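PDB 5AX6: CofB, which serves as the homotrimeric minor pilin of the CFA/III type IVb pilus of enterotoxigenic Escherichia coli and probably takes part in pilus assembly. Local coordinates for residues R6-S11 / L166-E171; A13-I18 / H173-K178. One frame throughout, in Å; residues are numbered along the deposited sequence. Where two conformers were deposited one is given.

Interactions 1 and 2 are consecutive parts of one packing surface in the pilin domain, their centres about 9 Å apart. Helix 4-25 supplies the first partner of each; the second passes from helix 161-171 in interaction 1 to the loop leading into strand 179-185 in interaction 2. Ile15 bridges them: its CG1 packs 3.4 Å from Ala169 CB and 3.8 Å from Leu166 O. On the other partner, a probable hydrogen bond from Ile175 N to Ala170 O (3.3 Å) ties the loop back to the helix it leaves. Interaction 1 touches no other chain, whereas the loop of interaction 2 also meets a second subunit of the trimer.

Interaction 1 (R6-S11 / L166-E171); sequences RRQIVS and LEKAAE
Gln8 reaches across from helix 4-25 to lay its amide against Lys168 and Ala169 of helix 161-171. Its CG stands anti to the backbone N (chi1 -167°), and a bend at chi2 brings the amide to the second helix. There OE1 lies 3.3 Å from Lys168 CD, a contact with the methylene chain rather than a hydrogen bond. The lysine chain is extended and crosses the glutamine at about a right angle; its ammonium, NZ, continues to a long, weak ion pair with Glu4. The other arm of the amide, NE2, sits 3.9 Å from Ala169 CB and hydrogen-bonds to Ser165 O and Asn12 OD1, which fixes the rotation of the group. Helix 4-25 probably corresponds to the C-terminal, globular-domain part of the long N-terminal helix of type IV pilins; the axes of segments 6-11 and 166-171 come within 9.0 Å and cross at -49°. Ser11, a buried residue, points its CB toward the partner helix, and its CA comes within 5.1 Å of Leu166 CA. Its OG touches Leu166 CD2 at 3.8 Å and is hydrogen-bonded with Ser165 OG; Arg7 O is also near enough to accept from it. Leu166 starts away from the contact, but its CD2 branch returns to touch the serine. One turn further on, the Ala169 methyl rests 3.7 Å from Ser11 O.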
ATOM      1  N   ARG A   6      23.652 -35.456   6.537  1.00 51.70           N
ATOM      2  CA  ARG A   6      23.811 -35.996   5.192  1.00 54.41           C
ATOM      3  C   ARG A   6      22.452 -36.286   4.552  1.00 54.89           C
ATOM      4  O   ARG A   6      22.188 -35.895   3.411  1.00 43.17           O
ATOM      5  CB  ARG A   6      24.657 -37.270   5.222  1.00 57.93           C
ATOM      6  CG  ARG A   6      24.549 -38.115   3.955  1.00 61.45           C
ATOM      7  CD  ARG A   6      25.159 -39.503   4.142  1.00 73.50           C
ATOM      8  NE  ARG A   6      24.475 -40.288   5.172  1.00 81.62           N
ATOM      9  CZ  ARG A   6      23.492 -41.154   4.931  1.00 76.11           C
ATOM     10  NH1 ARG A   6      23.066 -41.350   3.689  1.00 76.48           N
ATOM     11  NH2 ARG A   6      22.934 -41.823   5.934  1.00 70.48           N
ATOM     12  N   ARG A   7      21.593 -36.980   5.294  1.00 51.65           N
ATOM     13  CA  ARG A   7      20.270 -37.322   4.796  1.00 48.47           C
ATOM     14  C   ARG A   7      19.435 -36.075   4.531  1.00 40.49           C
ATOM     15  O   ARG A   7      18.620 -36.059   3.609  1.00 35.23           O
ATOM     16  CB  ARG A   7      19.542 -38.247   5.776  1.00 50.46           C
ATOM     17  CG  ARG A   7      20.023 -39.691   5.738  1.00 50.29           C
ATOM     18  CD  ARG A   7      19.038 -40.624   6.439  1.00 53.18           C
ATOM     19  NE  ARG A   7      18.793 -40.217   7.819  1.00 59.67           N
ATOM     20  CZ  ARG A   7      19.471 -40.677   8.865  1.00 62.10           C
ATOM     21  NH1 ARG A   7      20.436 -41.574   8.693  1.00 60.40           N
ATOM     22  NH2 ARG A   7      19.180 -40.241  10.083  1.00 56.74           N
ATOM     23  N   GLN A   8      19.637 -35.029   5.325  1.00 34.87           N
ATOM     24  CA  GLN A   8      18.873 -33.811   5.112  1.00 40.71           C
ATOM     25  C   GLN A   8      19.266 -33.144   3.800  1.00 41.48           C
ATOM     26  O   GLN A   8      18.427 -32.557   3.115  1.00 35.51           O
ATOM     27  CB  GLN A   8      19.055 -32.826   6.262  1.00 42.93           C
ATOM     28  CG  GLN A   8      18.035 -31.697   6.227  1.00 40.37           C
ATOM     29  CD  GLN A   8      16.601 -32.215   6.341  1.00 50.54           C
ATOM     30  OE1 GLN A   8      16.231 -32.838   7.339  1.00 53.13           O
ATOM     31  NE2 GLN A   8      15.793 -31.969   5.312  1.00 45.79           N
ATOM     32  N   ILE A   9      20.542 -33.232   3.445  1.00 35.45           N
ATOM     33  CA  ILE A   9      21.003 -32.587   2.228  1.00 33.35           C
ATOM     34  C   ILE A   9      20.458 -33.318   1.003  1.00 32.25           C
ATOM     35  O   ILE A   9      20.021 -32.683   0.047  1.00 31.16           O
ATOM     36  CB  ILE A   9      22.542 -32.522   2.174  1.00 44.42           C
ATOM     37  CG1 ILE A   9      23.044 -31.474   3.171  1.00 36.62           C
ATOM     38  CG2 ILE A   9      23.017 -32.178   0.767  1.00 39.59           C
ATOM     39  CD1 ILE A   9      24.549 -31.479   3.364  1.00 48.24           C
ATOM     40  N   VAL A  10      20.488 -34.647   1.040  1.00 33.57           N
ATOM     41  CA  VAL A  10      19.866 -35.458  -0.004  1.00 31.26           C
ATOM     42  C   VAL A  10      18.374 -35.137  -0.111  1.00 33.26           C
ATOM     43  O   VAL A  10      17.851 -34.908  -1.209  1.00 28.42           O
ATOM     44  CB  VAL A  10      20.044 -36.960   0.277  1.00 34.69           C
ATOM     45  CG1 VAL A  10      19.208 -37.793  -0.689  1.00 30.96           C
ATOM     46  CG2 VAL A  10      21.521 -37.343   0.196  1.00 38.08           C
ATOM     47  N   SER A  11      17.696 -35.109   1.034  1.00 28.54           N
ATOM     48  CA  SER A  11      16.259 -34.844   1.063  1.00 28.89           C
ATOM     49  C   SER A  11      15.916 -33.458   0.522  1.00 30.03           C
ATOM     50  O   SER A  11      14.925 -33.297  -0.186  1.00 25.80           O
ATOM     51  CB  SER A  11      15.715 -35.005   2.488  1.00 28.58           C
ATOM     52  OG  SER A  11      15.829 -36.357   2.900  1.00 31.69           O
ATOM     53  N   LEU A 166      12.639 -36.101   4.610  1.00 26.24           N
ATOM     54  CA  LEU A 166      11.838 -35.726   3.441  1.00 29.44           C
ATOM     55  C   LEU A 166      10.671 -34.831   3.839  1.00 29.63           C
ATOM     56  O   LEU A 166      10.379 -33.837   3.173  1.00 26.79           O
ATOM     57  CB  LEU A 166      11.323 -36.970   2.714  1.00 22.85           C
ATOM     58  CG  LEU A 166      12.387 -37.747   1.934  1.00 25.54           C
ATOM     59  CD1 LEU A 166      11.885 -39.137   1.568  1.00 29.59           C
ATOM     60  CD2 LEU A 166      12.830 -36.974   0.684  1.00 28.79           C
ATOM     61  N   GLU A 167      10.011 -35.170   4.943  1.00 28.35           N
ATOM     62  CA  GLU A 167       8.868 -34.390   5.393  1.00 29.82           C
ATOM     63  C   GLU A 167       9.309 -33.002   5.845  1.00 31.58           C
ATOM     64  O   GLU A 167       8.622 -32.008   5.606  1.00 34.02           O
ATOM     65  CB  GLU A 167       8.129 -35.122   6.515  1.00 34.06           C
ATOM     66  CG  GLU A 167       7.196 -36.213   6.005  1.00 30.13           C
ATOM     67  CD  GLU A 167       6.684 -37.121   7.108  1.00 46.98           C
ATOM     68  OE1 GLU A 167       7.237 -37.074   8.229  1.00 44.60           O
ATOM     69  OE2 GLU A 167       5.732 -37.891   6.850  1.00 52.88           O
ATOM     70  N   LYS A 168      10.466 -32.946   6.493  1.00 33.39           N
ATOM     71  CA  LYS A 168      11.059 -31.678   6.898  1.00 32.53           C
ATOM     72  C   LYS A 168      11.374 -30.811   5.674  1.00 34.20           C
ATOM     73  O   LYS A 168      11.059 -29.621   5.640  1.00 38.36           O
ATOM     74  CB  LYS A 168      12.317 -31.933   7.730  1.00 36.91           C
ATOM     75  CG  LYS A 168      13.138 -30.690   8.027  1.00 49.94           C
ATOM     76  CD  LYS A 168      14.182 -30.976   9.096  1.00 52.94           C
ATOM     77  CE  LYS A 168      15.205 -29.855   9.192  1.00 65.98           C
ATOM     78  NZ  LYS A 168      16.269 -30.163  10.192  1.00 70.81           N
ATOM     79  N   ALA A 169      11.979 -31.412   4.657  1.00 32.51           N
ATOM     80  CA  ALA A 169      12.303 -30.668   3.448  1.00 31.37           C
ATOM     81  C   ALA A 169      11.025 -30.205   2.741  1.00 28.33           C
ATOM     82  O   ALA A 169      10.963 -29.096   2.198  1.00 26.54           O
ATOM     83  CB  ALA A 169      13.155 -31.511   2.528  1.00 27.47           C
ATOM     84  N   ALA A 170       9.998 -31.050   2.767  1.00 25.25           N
ATOM     85  CA  ALA A 170       8.736 -30.708   2.131  1.00 24.43           C
ATOM     86  C   ALA A 170       8.096 -29.503   2.816  1.00 28.59           C
ATOM     87  O   ALA A 170       7.572 -28.612   2.152  1.00 26.46           O
ATOM     88  CB  ALA A 170       7.788 -31.903   2.136  1.00 25.40           C
ATOM     89  N   GLU A 171       8.137 -29.458   4.141  1.00 29.80           N
ATOM     90  CA  GLU A 171       7.461 -28.364   4.822  1.00 31.28           C
ATOM     91  C   GLU A 171       8.198 -27.050   4.582  1.00 37.02           C
ATOM     92  O   GLU A 171       7.600 -25.984   4.643  1.00 37.87           O
ATOM     93  CB  GLU A 171       7.309 -28.641   6.322  1.00 40.88           C
ATOM     94  CG  GLU A 171       8.483 -29.329   6.990  1.00 47.31           C
ATOM     95  CD  GLU A 171       8.321 -29.416   8.506  1.00 56.09           C
ATOM     96  OE1 GLU A 171       8.398 -28.359   9.173  1.00 57.51           O
ATOM     97  OE2 GLU A 171       8.111 -30.535   9.026  1.00 46.82           O
TER

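Interaction 2 (A13-I18 / H173-K178); sequences ALISEI and HSISFK
Ile15 carries most of this contact, meeting His173, Ile175 and Phe177 with its two branches. CG2 packs 3.8 Å from His173 CB and also lies beside CG and CD2 of the imidazole, approaching the ring obliquely as the two side chains slide past each other in opposite directions. The same methyl touches Ile175 CD1 at 4.1 Å. The other branch takes an unusual chi2 of -32°, which directs CD1 to the edge of the Phe177 ring, 3.8 Å from CZ and near the ring plane. At Ser16 the backbone makes the contact, CA lying 4.2 Å from His173 NE2. Ile18, one turn beyond Ile15, sets its CG2 4.1 Å from Ile175 CD1, the two side chains crossing at about a right angle; that loop methyl thus touches both helix isoleucines. His173 also packs on Asn252 of the second subunit. No hydrogen bond joins the two segments; the contact rests mainly on isoleucine and phenylalanine packing, with the His173 side chain alongside. Helix 4-25 lies on the antiparallel sheet and the loop packs beside it, Ile18 and Phe177 both touching Leu225 and Ile227 of strand 220-227, in the helix-on-sheet architecture characteristic of type IV pilin domains.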
ATOM      1  N   ALA A  13      17.541 -31.840  -1.759  1.00 23.86           N
ATOM      2  CA  ALA A  13      17.720 -31.882  -3.207  1.00 29.07           C
ATOM      3  C   ALA A  13      16.576 -32.664  -3.873  1.00 24.66           C
ATOM      4  O   ALA A  13      16.061 -32.266  -4.922  1.00 22.36           O
ATOM      5  CB  ALA A  13      19.059 -32.499  -3.556  1.00 26.22           C
ATOM      6  N   LEU A  14      16.196 -33.779  -3.263  1.00 24.52           N
ATOM      7  CA  LEU A  14      15.064 -34.563  -3.749  1.00 25.36           C
ATOM      8  C   LEU A  14      13.779 -33.727  -3.784  1.00 25.71           C
ATOM      9  O   LEU A  14      13.054 -33.722  -4.785  1.00 23.19           O
ATOM     10  CB  LEU A  14      14.869 -35.806  -2.882  1.00 26.56           C
ATOM     11  CG  LEU A  14      15.886 -36.923  -3.125  1.00 26.96           C
ATOM     12  CD1 LEU A  14      15.813 -37.981  -2.020  1.00 26.48           C
ATOM     13  CD2 LEU A  14      15.680 -37.567  -4.509  1.00 25.04           C
ATOM     14  N   ILE A  15      13.497 -33.022  -2.693  1.00 22.61           N
ATOM     15  CA  ILE A  15      12.309 -32.179  -2.630  1.00 20.56           C
ATOM     16  C   ILE A  15      12.359 -31.038  -3.649  1.00 20.56           C
ATOM     17  O   ILE A  15      11.333 -30.651  -4.211  1.00 21.12           O
ATOM     18  CB  ILE A  15      12.123 -31.585  -1.226  1.00 23.40           C
ATOM     19  CG1 ILE A  15      11.635 -32.660  -0.257  1.00 31.22           C
ATOM     20  CG2 ILE A  15      11.170 -30.397  -1.260  1.00 24.07           C
ATOM     21  CD1 ILE A  15      10.763 -33.709  -0.895  1.00 34.97           C
ATOM     22  N   SER A  16      13.542 -30.494  -3.899  1.00 20.31           N
ATOM     23  CA  SER A  16      13.651 -29.430  -4.891  0.60 23.95           C
ATOM     24  C   SER A  16      13.282 -29.935  -6.278  1.00 20.23           C
ATOM     25  O   SER A  16      12.588 -29.238  -7.028  1.00 20.04           O
ATOM     26  CB  SER A  16      15.056 -28.839  -4.928  0.60 25.54           C
ATOM     27  OG  SER A  16      15.079 -27.735  -5.817  0.60 28.89           O
ATOM     28  N   GLU A  17      13.749 -31.132  -6.617  1.00 20.84           N
ATOM     29  CA  GLU A  17      13.424 -31.764  -7.890  1.00 16.66           C
ATOM     30  C   GLU A  17      11.919 -31.989  -7.975  1.00 20.61           C
ATOM     31  O   GLU A  17      11.271 -31.628  -8.956  1.00 17.87           O
ATOM     32  CB  GLU A  17      14.163 -33.103  -8.043  1.00 18.98           C
ATOM     33  CG  GLU A  17      15.686 -33.012  -8.121  1.00 22.87           C
ATOM     34  CD  GLU A  17      16.195 -32.636  -9.507  1.00 28.02           C
ATOM     35  OE1 GLU A  17      16.412 -33.551 -10.341  1.00 25.84           O
ATOM     36  OE2 GLU A  17      16.391 -31.426  -9.762  1.00 23.85           O
ATOM     37  N   ILE A  18      11.379 -32.601  -6.930  1.00 19.74           N
ATOM     38  CA  ILE A  18       9.948 -32.907  -6.855  1.00 18.89           C
ATOM     39  C   ILE A  18       9.096 -31.645  -6.998  1.00 16.34           C
ATOM     40  O   ILE A  18       8.184 -31.604  -7.820  1.00 17.76           O
ATOM     41  CB  ILE A  18       9.637 -33.640  -5.534  1.00 18.07           C
ATOM     42  CG1 ILE A  18      10.136 -35.093  -5.621  1.00 18.94           C
ATOM     43  CG2 ILE A  18       8.156 -33.584  -5.205  1.00 20.13           C
ATOM     44  CD1 ILE A  18      10.217 -35.785  -4.266  1.00 23.66           C
ATOM     45  N   HIS A 173       9.221 -26.163   1.797  1.00 30.57           N
ATOM     46  CA  HIS A 173       9.049 -25.877   0.382  1.00 26.80           C
ATOM     47  C   HIS A 173       7.577 -25.726  -0.010  1.00 29.82           C
ATOM     48  O   HIS A 173       7.234 -25.714  -1.189  1.00 30.92           O
ATOM     49  CB  HIS A 173       9.704 -26.989  -0.440  1.00 30.04           C
ATOM     50  CG  HIS A 173      10.345 -26.515  -1.706  1.00 31.73           C
ATOM     51  ND1 HIS A 173       9.636 -25.896  -2.709  1.00 34.02           N
ATOM     52  CD2 HIS A 173      11.628 -26.583  -2.128  1.00 31.99           C
ATOM     53  CE1 HIS A 173      10.459 -25.593  -3.701  1.00 32.10           C
ATOM     54  NE2 HIS A 173      11.671 -25.998  -3.373  1.00 29.34           N
ATOM     55  N   SER A 174       6.709 -25.614   0.986  1.00 26.29           N
ATOM     56  CA  SER A 174       5.276 -25.411   0.750  1.00 30.89           C
ATOM     57  C   SER A 174       4.643 -26.545  -0.028  1.00 28.53           C
ATOM     58  O   SER A 174       3.760 -26.319  -0.851  1.00 32.89           O
ATOM     59  CB  SER A 174       5.029 -24.097   0.000  1.00 35.33           C
ATOM     60  OG  SER A 174       5.398 -22.991   0.798  1.00 33.99           O
ATOM     61  N   ILE A 175       5.106 -27.763   0.208  1.00 25.12           N
ATOM     62  CA  ILE A 175       4.445 -28.911  -0.390  1.00 23.54           C
ATOM     63  C   ILE A 175       4.282 -29.982   0.655  1.00 25.32           C
ATOM     64  O   ILE A 175       4.920 -29.944   1.704  1.00 26.02           O
ATOM     65  CB  ILE A 175       5.220 -29.482  -1.584  1.00 23.86           C
ATOM     66  CG1 ILE A 175       6.582 -30.012  -1.132  1.00 25.46           C
ATOM     67  CG2 ILE A 175       5.362 -28.442  -2.679  1.00 35.92           C
ATOM     68  CD1 ILE A 175       7.169 -31.009  -2.121  1.00 36.90           C
ATOM     69  N   SER A 176       3.426 -30.949   0.364  1.00 23.11           N
ATOM     70  CA  SER A 176       3.182 -32.019   1.304  1.00 23.85           C
ATOM     71  C   SER A 176       2.880 -33.288   0.535  1.00 22.41           C
ATOM     72  O   SER A 176       2.555 -33.251  -0.652  1.00 21.55           O
ATOM     73  CB  SER A 176       2.029 -31.664   2.249  1.00 25.15           C
ATOM     74  OG  SER A 176       0.832 -31.472   1.521  1.00 25.92           O
ATOM     75  N   PHE A 177       3.007 -34.419   1.206  1.00 19.62           N
ATOM     76  CA  PHE A 177       2.740 -35.687   0.539  1.00 20.13           C
ATOM     77  C   PHE A 177       1.317 -36.145   0.786  1.00 29.31           C
ATOM     78  O   PHE A 177       0.877 -36.214   1.932  1.00 26.81           O
ATOM     79  CB  PHE A 177       3.720 -36.745   1.015  1.00 23.51           C
ATOM     80  CG  PHE A 177       5.157 -36.326   0.893  1.00 25.25           C
ATOM     81  CD1 PHE A 177       5.710 -36.074  -0.355  1.00 26.51           C
ATOM     82  CD2 PHE A 177       5.957 -36.206   2.018  1.00 30.25           C
ATOM     83  CE1 PHE A 177       7.037 -35.692  -0.475  1.00 32.75           C
ATOM     84  CE2 PHE A 177       7.281 -35.824   1.908  1.00 28.88           C
ATOM     85  CZ  PHE A 177       7.824 -35.563   0.664  1.00 30.63           C
ATOM     86  N   LYS A 178       0.606 -36.462  -0.295  1.00 23.65           N
ATOM     87  CA  LYS A 178      -0.732 -37.027  -0.193  1.00 27.57           C
ATOM     88  C   LYS A 178      -0.643 -38.349   0.562  1.00 26.14           C
ATOM     89  O   LYS A 178      -1.448 -38.638   1.450  1.00 28.15           O
ATOM     90  CB  LYS A 178      -1.342 -37.219  -1.581  1.00 24.28           C
ATOM     91  CG  LYS A 178      -2.798 -37.674  -1.559  1.00 29.11           C
ATOM     92  CD  LYS A 178      -3.291 -38.002  -2.961  1.00 35.27           C
ATOM     93  CE  LYS A 178      -4.743 -38.452  -2.943  1.00 36.97           C
ATOM     94  NZ  LYS A 178      -5.639 -37.280  -2.793  1.00 49.89           N
TER